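Local coordinates for protein SusD homolog (Bacteroides thetaiotaomicron, PDB 3EHM) that probably binds mucin O-glycans at the cell surface as a SusD-family lipoprotein of a gut symbiont's glycan-uptake system, at residues K429-L434 / W521-R526; I211-H216 / K351-L356. All blocks are in the same frame, centred on the assembly; numbering follows the deposited sequence.

In the fold
Both contacts lie on the same side of the chain's centre, among the helices of this SusD homolog. Contact 2 (211-216 with 351-356) packs helix 197-215 against helix 344-356. Contact 1 (429-434 with 521-526) ties the start of helix 429-445 to the C-terminal tail. Their centres are about 12 Å apart, and they follow one another along the chain. Helix 344-356 also packs on helix 429-445, and there the contacts meet: Leu-434 CD1 lies 3.5 Å from Glu-353 CG. On the tail side, Trp-521 CB comes to 3.6 Å from Arg-214 O. Arg-458 of helix 449-459 is a partner in both.

Contact 1 of 2, residues K429-L434 / W521-R526; sequences KQEEQL and WVRSNR
Glu-431 in the first turn of helix 429-445 and Arg-523 in an irregular C-terminal loop bridge a wide backbone gap, the closest CA atoms, those of Glu-431 and Arg-526, being 10.1 Å apart. The central motif is a bidentate, end-on salt bridge between Glu-431 and Arg-523. It fastens the tail of this SusD-family protein to a helix of its helical, TPR-related scaffold. Arg-523 NH2 donates to Glu-431 OE1 at 2.8 Å, and Arg-523 NH1 donates to Glu-431 OE2 at 2.7 Å. Both bonds are fairly straight, at 165° and 160°. Both oxygens are approached on the syn side. The two side chains come from opposite directions, and the carboxylate and guanidinium planes, 28° apart, meet nearly edge to edge. Glu-431 reaches this place by a bend in its chain at chi2. The Arg-523 chain is instead stretched out from CG to NE.

The third nitrogen is also engaged: Arg-523 NE donates to the backbone oxygen of Thr-459. The backbone of Arg-523 pairs with Arg-458, so the loop runs beside the end of helix 449-459. With all three nitrogens bonded, the guanidinium is held against rotation. Its charge is buried but matched by the carboxylate, which probably favours the ionised form of Glu-431.

Leu-434, one turn further along the helix, adds an apolar lid. Its CD2 methyl sits over the centre of one guanidinium face, 4.0 Å from Arg-523 CZ.

Contact 2 of 2, residues I211-H216 / K351-L356; sequences IVVRVH and KAEAAL. Unlike the reference sequence in segment 211-216: Val-212 (reference Ala).
Polar contact here rests on one hydrogen bond between buried side chains, His-216 and Glu-353. His-216 NE2 donates to Glu-353 OE2 at 2.7 Å, with an angle of 150° at the hydrogen. The oxygen lies almost in the plane of the imidazole, at the ring edge. From the carboxylate side the approach is less regular. OE2 is met on its anti side, with the donor tilted from the carboxylate plane, and the two planes stand 69° apart. Glu-353 spans the gap with an extended chain, its CG trans to the backbone N (chi1 -170°).

The other carboxylate oxygen is held by charge. Glu-353 OE1 forms a salt bridge with Arg-458 of helix 449-459. The two oxygens therefore have different partners, which together limit rotation of the group. The nearby arginine would be expected to favour an ionised carboxylate.

Van der Waals contact comes from Val-213, whose CG1 methyl rests against the carboxylate, 3.4 Å from Glu-353 OE1 and 3.5 Å from Glu-353 CD. The backbones are close at this level, with 6.6 Å between Val-213 CA and Ala-354 CA, the closest CA pair. Ile-227 of helix 220-231 packs on Ala-354, and the ring of Tyr-357 meets that of His-216.

The whole joins helices 197-215 and 344-356 through a buried His-carboxylate hydrogen bond, within the helical, TPR-related scaffold characteristic of SusD-family proteins.

Contact 1 of 2, residues K429-L434 / W521-R526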
loop_
_atom_site.group_PDB
_atom_site.type_symbol
_atom_site.label_atom_id
_atom_site.label_comp_id
_atom_site.label_asym_id
_atom_site.label_seq_id
_atom_site.Cartn_x
_atom_site.Cartn_y
_atom_site.Cartn_z
ATOM N N LYS A 429 8.957 -25.587 3.371
ATOM C CA LYS A 429 7.609 -25.537 3.915
ATOM C C LYS A 429 7.326 -24.202 4.595
ATOM O O LYS A 429 6.281 -23.592 4.362
ATOM C CB LYS A 429 7.391 -26.676 4.909
ATOM C CG LYS A 429 5.967 -26.764 5.419
ATOM C CD LYS A 429 5.800 -27.925 6.377
ATOM C CE LYS A 429 4.384 -27.994 6.912
ATOM N NZ LYS A 429 4.198 -29.157 7.828
ATOM N N GLN A 430 8.252 -23.747 5.438
ATOM C CA GLN A 430 8.064 -22.477 6.131
ATOM C C GLN A 430 7.967 -21.332 5.124
ATOM O O GLN A 430 7.139 -20.433 5.276
ATOM C CB GLN A 430 9.218 -22.209 7.105
ATOM C CG GLN A 430 9.013 -20.947 7.944
ATOM C CD GLN A 430 10.139 -20.700 8.932
ATOM O OE1 GLN A 430 11.299 -20.557 8.547
ATOM N NE2 GLN A 430 9.797 -20.640 10.214
ATOM N N GLU A 431 8.810 -21.364 4.097
ATOM C CA GLU A 431 8.795 -20.320 3.075
ATOM C C GLU A 431 7.475 -20.293 2.314
ATOM O O GLU A 431 6.986 -19.222 1.963
ATOM C CB GLU A 431 9.948 -20.516 2.086
ATOM C CG GLU A 431 11.297 -20.004 2.581
ATOM C CD GLU A 431 11.426 -18.489 2.478
ATOM O OE1 GLU A 431 11.314 -17.955 1.352
ATOM O OE2 GLU A 431 11.647 -17.831 3.518
ATOM N N GLU A 432 6.900 -21.466 2.052
ATOM C CA GLU A 432 5.633 -21.514 1.330
ATOM C C GLU A 432 4.492 -21.057 2.221
ATOM O O GLU A 432 3.527 -20.463 1.746
ATOM C CB GLU A 432 5.342 -22.921 0.794
ATOM C CG GLU A 432 4.117 -22.941 -0.119
ATOM C CD GLU A 432 3.986 -24.213 -0.938
ATOM O OE1 GLU A 432 4.932 -25.032 -0.943
ATOM O OE2 GLU A 432 2.929 -24.383 -1.586
ATOM N N GLN A 433 4.599 -21.336 3.517
ATOM C CA GLN A 433 3.574 -20.905 4.454
ATOM C C GLN A 433 3.575 -19.375 4.468
ATOM O O GLN A 433 2.515 -18.748 4.495
ATOM C CB GLN A 433 3.857 -21.469 5.850
ATOM C CG GLN A 433 3.758 -22.989 5.902
ATOM C CD GLN A 433 4.008 -23.564 7.286
ATOM O OE1 GLN A 433 4.901 -23.116 8.003
ATOM N NE2 GLN A 433 3.231 -24.579 7.656
ATOM N N LEU A 434 4.764 -18.774 4.446
ATOM C CA LEU A 434 4.860 -17.316 4.410
ATOM C C LEU A 434 4.263 -16.837 3.087
ATOM O O LEU A 434 3.540 -15.842 3.039
ATOM C CB LEU A 434 6.317 -16.853 4.498
ATOM C CG LEU A 434 6.528 -15.338 4.319
ATOM C CD1 LEU A 434 5.852 -14.585 5.460
ATOM C CD2 LEU A 434 8.012 -15.015 4.284
ATOM N N TRP A 521 14.682 -2.849 4.416
ATOM C CA TRP A 521 13.959 -4.027 4.900
ATOM C C TRP A 521 13.855 -5.238 3.973
ATOM O O TRP A 521 13.221 -6.233 4.331
ATOM C CB TRP A 521 12.554 -3.637 5.388
ATOM C CG TRP A 521 11.864 -2.550 4.599
ATOM C CD1 TRP A 521 11.497 -1.314 5.059
ATOM C CD2 TRP A 521 11.448 -2.606 3.231
ATOM N NE1 TRP A 521 10.880 -0.597 4.061
ATOM C CE2 TRP A 521 10.836 -1.364 2.927
ATOM C CE3 TRP A 521 11.532 -3.582 2.227
ATOM C CZ2 TRP A 521 10.311 -1.075 1.661
ATOM C CZ3 TRP A 521 11.007 -3.292 0.965
ATOM C CH2 TRP A 521 10.405 -2.046 0.696
ATOM N N VAL A 522 14.476 -5.180 2.799
ATOM C CA VAL A 522 14.401 -6.319 1.888
ATOM C C VAL A 522 15.140 -7.485 2.530
ATOM O O VAL A 522 16.318 -7.369 2.861
ATOM C CB VAL A 522 15.038 -6.005 0.521
ATOM C CG1 VAL A 522 15.016 -7.257 -0.361
ATOM C CG2 VAL A 522 14.278 -4.874 -0.155
ATOM N N ARG A 523 14.450 -8.606 2.708
ATOM C CA ARG A 523 15.067 -9.760 3.348
ATOM C C ARG A 523 16.107 -10.447 2.478
ATOM O O ARG A 523 16.063 -10.376 1.247
ATOM C CB ARG A 523 14.000 -10.773 3.780
ATOM C CG ARG A 523 13.315 -11.541 2.655
ATOM C CD ARG A 523 12.163 -12.350 3.235
ATOM N NE ARG A 523 11.487 -13.213 2.270
ATOM C CZ ARG A 523 11.510 -14.541 2.311
ATOM N NH1 ARG A 523 12.183 -15.171 3.265
ATOM N NH2 ARG A 523 10.831 -15.244 1.416
ATOM N N SER A 524 17.051 -11.108 3.135
ATOM C CA SER A 524 18.104 -11.828 2.440
ATOM C C SER A 524 17.523 -13.083 1.809
ATOM O O SER A 524 16.508 -13.609 2.272
ATOM C CB SER A 524 19.212 -12.220 3.421
ATOM O OG SER A 524 19.845 -11.065 3.946
ATOM N N ASN A 525 18.168 -13.554 0.747
ATOM C CA ASN A 525 17.729 -14.764 0.064
ATOM C C ASN A 525 16.278 -14.647 -0.399
ATOM O O ASN A 525 15.525 -15.620 -0.339
ATOM C CB ASN A 525 17.877 -15.966 1.008
ATOM C CG ASN A 525 19.242 -16.013 1.692
ATOM O OD1 ASN A 525 20.263 -16.278 1.058
ATOM N ND2 ASN A 525 19.260 -15.748 2.995
ATOM N N ARG A 526 15.886 -13.462 -0.861
ATOM C CA ARG A 526 14.517 -13.243 -1.328
ATOM C C ARG A 526 14.219 -14.162 -2.518
ATOM O O ARG A 526 14.956 -14.175 -3.509
ATOM C CB ARG A 526 14.325 -11.779 -1.731
ATOM C CG ARG A 526 12.875 -11.381 -1.945
ATOM C CD ARG A 526 12.764 -9.901 -2.284
ATOM N NE ARG A 526 13.432 -9.589 -3.546
ATOM C CZ ARG A 526 13.616 -8.360 -4.015
ATOM N NH1 ARG A 526 13.190 -7.309 -3.325
ATOM N NH2 ARG A 526 14.211 -8.182 -5.186
#

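Contact 2 of 2, residues I211-H216 / K351-L356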
loop_
_atom_site.group_PDB
_atom_site.type_symbol
_atom_site.label_atom_id
_atom_site.label_comp_id
_atom_site.label_asym_id
_atom_site.label_seq_id
_atom_site.Cartn_x
_atom_site.Cartn_y
_atom_site.Cartn_z
ATOM N N ILE A 211 4.972 -2.431 11.295
ATOM C CA ILE A 211 6.378 -2.041 11.248
ATOM C C ILE A 211 7.307 -3.103 11.838
ATOM O O ILE A 211 8.374 -3.369 11.288
ATOM C CB ILE A 211 6.597 -0.710 11.994
ATOM C CG1 ILE A 211 5.888 0.423 11.246
ATOM C CG2 ILE A 211 8.081 -0.416 12.124
ATOM C CD1 ILE A 211 5.830 1.731 12.026
ATOM N N VAL A 212 6.912 -3.708 12.956
ATOM C CA VAL A 212 7.752 -4.730 13.576
ATOM C C VAL A 212 7.900 -5.943 12.668
ATOM O O VAL A 212 8.982 -6.525 12.569
ATOM C CB VAL A 212 7.193 -5.189 14.939
ATOM C CG1 VAL A 212 7.184 -4.022 15.907
ATOM C CG2 VAL A 212 5.805 -5.754 14.778
ATOM N N VAL A 213 6.815 -6.329 12.004
ATOM C CA VAL A 213 6.876 -7.459 11.094
ATOM C C VAL A 213 7.744 -7.064 9.897
ATOM O O VAL A 213 8.488 -7.884 9.365
ATOM C CB VAL A 213 5.463 -7.874 10.614
ATOM C CG1 VAL A 213 5.564 -8.888 9.483
ATOM C CG2 VAL A 213 4.687 -8.471 11.777
ATOM N N ARG A 214 7.668 -5.798 9.494
ATOM C CA ARG A 214 8.459 -5.319 8.364
ATOM C C ARG A 214 9.964 -5.449 8.613
ATOM O O ARG A 214 10.727 -5.670 7.679
ATOM C CB ARG A 214 8.148 -3.848 8.065
ATOM C CG ARG A 214 8.807 -3.335 6.782
ATOM C CD ARG A 214 7.800 -3.270 5.641
ATOM N NE ARG A 214 6.962 -2.077 5.743
ATOM C CZ ARG A 214 5.640 -2.065 5.597
ATOM N NH1 ARG A 214 4.978 -3.188 5.343
ATOM N NH2 ARG A 214 4.980 -0.920 5.690
ATOM N N VAL A 215 10.390 -5.316 9.867
ATOM C CA VAL A 215 11.815 -5.386 10.181
ATOM C C VAL A 215 12.338 -6.706 10.742
ATOM O O VAL A 215 13.551 -6.883 10.844
ATOM C CB VAL A 215 12.221 -4.287 11.194
ATOM C CG1 VAL A 215 11.743 -2.921 10.717
ATOM C CG2 VAL A 215 11.645 -4.610 12.566
ATOM N N HIS A 216 11.457 -7.639 11.085
ATOM C CA HIS A 216 11.924 -8.890 11.685
ATOM C C HIS A 216 12.989 -9.668 10.911
ATOM O O HIS A 216 13.863 -10.282 11.524
ATOM C CB HIS A 216 10.727 -9.787 12.064
ATOM C CG HIS A 216 10.280 -10.730 10.987
ATOM N ND1 HIS A 216 10.852 -11.970 10.802
ATOM C CD2 HIS A 216 9.275 -10.640 10.085
ATOM C CE1 HIS A 216 10.217 -12.604 9.833
ATOM N NE2 HIS A 216 9.255 -11.820 9.381
ATOM N N LYS A 351 -0.150 -11.123 12.294
ATOM C CA LYS A 351 0.012 -12.025 13.432
ATOM C C LYS A 351 0.416 -13.414 12.935
ATOM O O LYS A 351 1.210 -14.107 13.574
ATOM C CB LYS A 351 -1.290 -12.105 14.241
ATOM C CG LYS A 351 -1.632 -10.806 14.957
ATOM C CD LYS A 351 -2.883 -10.919 15.817
ATOM C CE LYS A 351 -2.668 -11.843 17.000
ATOM N NZ LYS A 351 -3.860 -11.874 17.896
ATOM N N ALA A 352 -0.127 -13.810 11.788
ATOM C CA ALA A 352 0.189 -15.108 11.199
ATOM C C ALA A 352 1.690 -15.217 10.939
ATOM O O ALA A 352 2.333 -16.208 11.311
ATOM C CB ALA A 352 -0.583 -15.286 9.894
ATOM N N GLU A 353 2.253 -14.200 10.297
ATOM C CA GLU A 353 3.680 -14.206 10.007
ATOM C C GLU A 353 4.473 -14.142 11.307
ATOM O O GLU A 353 5.476 -14.834 11.468
ATOM C CB GLU A 353 4.073 -13.016 9.127
ATOM C CG GLU A 353 5.500 -13.122 8.602
ATOM C CD GLU A 353 5.931 -11.930 7.770
ATOM O OE1 GLU A 353 5.057 -11.264 7.176
ATOM O OE2 GLU A 353 7.153 -11.672 7.699
ATOM N N ALA A 354 4.021 -13.306 12.236
ATOM C CA ALA A 354 4.715 -13.167 13.514
ATOM C C ALA A 354 4.803 -14.512 14.226
ATOM O O ALA A 354 5.864 -14.894 14.726
ATOM C CB ALA A 354 3.997 -12.154 14.391
ATOM N N ALA A 355 3.689 -15.231 14.263
ATOM C CA ALA A 355 3.645 -16.530 14.916
ATOM C C ALA A 355 4.500 -17.547 14.164
ATOM O O ALA A 355 5.141 -18.403 14.772
ATOM C CB ALA A 355 2.199 -17.019 15.008
ATOM N N LEU A 356 4.514 -17.440 12.840
ATOM C CA LEU A 356 5.287 -18.356 12.009
ATOM C C LEU A 356 6.781 -18.268 12.331
ATOM O O LEU A 356 7.501 -19.259 12.234
ATOM C CB LEU A 356 5.051 -18.047 10.526
ATOM C CG LEU A 356 5.745 -18.944 9.494
ATOM C CD1 LEU A 356 5.262 -20.378 9.650
ATOM C CD2 LEU A 356 5.441 -18.436 8.083
#